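Local coordinates for protein CRISPR-associated endonuclease Cas3-HD (Methanocaldococcus jannaschii, PDB 3S4L) that cleaves single-stranded DNA in a magnesium-dependent manner, and also single-stranded RNA, as the HD nuclease of CRISPR interference, at residues H66-A71 / D161-L166. Residues are numbered along the deposited sequence; the frame is centred on the assembly and turned at random.
Sequences HDIGKA and DLIKKL. With CA (calcium ion), chain C.
Ile-68 pushes its terminal methyl among three aliphatic side chains of the helix that carries Leu-162, Ile-163 and Leu-166, and the contact is built round that one insertion. With CG1 anti to the backbone N (chi1 -162°), the longer branch of Ile-68 reaches out to the helix. Ile-68 CD1 lies 3.6 Å from Leu-166 CD1 and 3.7 Å from Leu-162 CD2, touching residues one helical turn apart. Ile-163 meets the same branch further back: its chain runs roughly perpendicular to that of Ile-68, and Ile-163 CD1 rests 3.7 Å from Ile-68 CG1. Leu-162, by contrast, lies alongside Ile-68 with the two chains running in opposite directions. Its extended first torsion (chi1 175°) sends the chain toward the loop, and the second turns the CD2 methyl to Ile-68 and Ala-71 together; Leu-162 CD2 packs 3.8 Å from Ala-71 CB. No hydrogen bond joins the segments; the union is wholly apolar and buried.

Here neighbouring residues divide the work: Ile-68 packs on the helix, while Asp-67, the aspartate of the HD motif, faces the metal instead. Asp-67 OD2 binds the calcium ion at 2.3 Å, while Asp-67 OD1 accepts a 2.6 Å hydrogen bond from a water that is itself a calcium ligand, so both carboxylate oxygens are engaged. His-91, His-123 and His-124 complete the protein ligands of this metal, which occupies the catalytic magnesium site.

In the fold, 66-71 forms the turn between helices 52-65 and 73-80, tied to helix 91-107 through Ser-95, whereas helix 159-167 packs through Leu-162 and Leu-166 against Ile-18 of helix 17-31, with Val-21 of that helix also touching Leu-166.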
loop_
_atom_site.group_PDB
_atom_site.type_symbol
_atom_site.label_atom_id
_atom_site.label_comp_id
_atom_site.label_asym_id
_atom_site.label_seq_id
_atom_site.Cartn_x
_atom_site.Cartn_y
_atom_site.Cartn_z
ATOM N N HIS A 66 -2.295 0.778 2.825
ATOM C CA HIS A 66 -1.018 0.071 2.865
ATOM C C HIS A 66 -1.147 -1.362 3.417
ATOM O O HIS A 66 -0.335 -2.225 3.094
ATOM C CB HIS A 66 0.078 0.879 3.559
ATOM C CG HIS A 66 -0.084 0.980 5.037
ATOM N ND1 HIS A 66 -0.980 1.847 5.625
ATOM C CD2 HIS A 66 0.539 0.335 6.051
ATOM C CE1 HIS A 66 -0.904 1.728 6.935
ATOM N NE2 HIS A 66 0.016 0.821 7.220
ATOM N N ASP A 67 -2.170 -1.612 4.230
ATOM C CA ASP A 67 -2.440 -2.963 4.714
ATOM C C ASP A 67 -3.677 -3.612 4.129
ATOM O O ASP A 67 -4.186 -4.594 4.693
ATOM C CB ASP A 67 -2.544 -2.975 6.242
ATOM C CG ASP A 67 -1.185 -2.970 6.914
ATOM O OD1 ASP A 67 -1.109 -2.581 8.100
ATOM O OD2 ASP A 67 -0.206 -3.354 6.234
ATOM N N ILE A 68 -4.167 -3.075 3.014
ATOM C CA ILE A 68 -5.347 -3.655 2.380
ATOM C C ILE A 68 -5.069 -5.107 1.977
ATOM O O ILE A 68 -5.980 -5.935 1.962
ATOM C CB ILE A 68 -5.863 -2.814 1.184
ATOM C CG1 ILE A 68 -7.307 -3.187 0.855
ATOM C CG2 ILE A 68 -4.957 -2.991 -0.014
ATOM C CD1 ILE A 68 -8.184 -3.324 2.103
ATOM N N GLY A 69 -3.798 -5.416 1.708
ATOM C CA GLY A 69 -3.373 -6.772 1.381
ATOM C C GLY A 69 -3.734 -7.773 2.475
ATOM O O GLY A 69 -3.797 -8.990 2.229
ATOM N N LYS A 70 -3.972 -7.271 3.688
ATOM C CA LYS A 70 -4.419 -8.143 4.771
ATOM C C LYS A 70 -5.817 -8.715 4.516
ATOM O O LYS A 70 -6.201 -9.726 5.111
ATOM C CB LYS A 70 -4.369 -7.428 6.126
ATOM C CG LYS A 70 -2.956 -7.191 6.675
ATOM C CD LYS A 70 -3.007 -6.461 8.048
ATOM C CE LYS A 70 -1.617 -6.200 8.640
ATOM N NZ LYS A 70 -1.698 -5.831 10.102
ATOM N N ALA A 71 -6.594 -8.063 3.658
ATOM C CA ALA A 71 -7.906 -8.613 3.337
ATOM C C ALA A 71 -7.808 -9.801 2.369
ATOM O O ALA A 71 -8.828 -10.262 1.866
ATOM C CB ALA A 71 -8.850 -7.537 2.793
ATOM N N ASP A 161 -17.028 -4.091 -0.677
ATOM C CA ASP A 161 -17.671 -3.299 0.359
ATOM C C ASP A 161 -16.632 -2.691 1.303
ATOM O O ASP A 161 -16.683 -1.495 1.606
ATOM C CB ASP A 161 -18.707 -4.136 1.118
ATOM C CG ASP A 161 -18.499 -4.103 2.618
ATOM O OD1 ASP A 161 -18.819 -3.066 3.237
ATOM O OD2 ASP A 161 -18.021 -5.117 3.175
ATOM N N LEU A 162 -15.672 -3.507 1.736
ATOM C CA LEU A 162 -14.574 -3.021 2.574
ATOM C C LEU A 162 -13.874 -1.815 1.958
ATOM O O LEU A 162 -13.630 -0.823 2.647
ATOM C CB LEU A 162 -13.557 -4.128 2.857
ATOM C CG LEU A 162 -12.314 -3.662 3.619
ATOM C CD1 LEU A 162 -12.675 -3.238 5.032
ATOM C CD2 LEU A 162 -11.243 -4.747 3.650
ATOM N N ILE A 163 -13.558 -1.897 0.665
ATOM C CA ILE A 163 -12.888 -0.793 -0.020
ATOM C C ILE A 163 -13.765 0.448 -0.020
ATOM O O ILE A 163 -13.286 1.555 0.182
ATOM C CB ILE A 163 -12.528 -1.136 -1.470
ATOM C CG1 ILE A 163 -11.343 -2.098 -1.509
ATOM C CG2 ILE A 163 -12.163 0.130 -2.231
ATOM C CD1 ILE A 163 -10.071 -1.529 -0.923
ATOM N N LYS A 164 -15.058 0.253 -0.245
ATOM C CA LYS A 164 -16.014 1.349 -0.216
ATOM C C LYS A 164 -15.989 2.043 1.148
ATOM O O LYS A 164 -15.877 3.269 1.223
ATOM C CB LYS A 164 -17.415 0.836 -0.546
ATOM C CG LYS A 164 -18.155 1.673 -1.579
ATOM C CD LYS A 164 -19.338 0.923 -2.198
ATOM C CE LYS A 164 -18.902 0.053 -3.373
ATOM N NZ LYS A 164 -20.049 -0.329 -4.254
ATOM N N LYS A 165 -16.081 1.261 2.220
ATOM C CA LYS A 165 -15.986 1.797 3.582
ATOM C C LYS A 165 -14.701 2.608 3.780
ATOM O O LYS A 165 -14.700 3.648 4.443
ATOM C CB LYS A 165 -16.023 0.660 4.608
ATOM C CG LYS A 165 -17.311 0.523 5.393
ATOM C CD LYS A 165 -17.220 -0.653 6.357
ATOM C CE LYS A 165 -16.828 -1.930 5.617
ATOM N NZ LYS A 165 -16.723 -3.123 6.507
ATOM N N LEU A 166 -13.612 2.112 3.197
ATOM C CA LEU A 166 -12.293 2.702 3.363
ATOM C C LEU A 166 -12.071 3.956 2.532
ATOM O O LEU A 166 -11.568 4.954 3.044
ATOM C CB LEU A 166 -11.207 1.686 2.983
ATOM C CG LEU A 166 -10.802 0.619 3.995
ATOM C CD1 LEU A 166 -10.209 -0.612 3.286
ATOM C CD2 LEU A 166 -9.823 1.194 5.009
HETATM CA CA CA C . 1.874 -4.059 6.752
HETATM O O HOH W 1 1.470 -2.317 8.230
HETATM O O HOH W 2 1.090 -5.078 9.266
#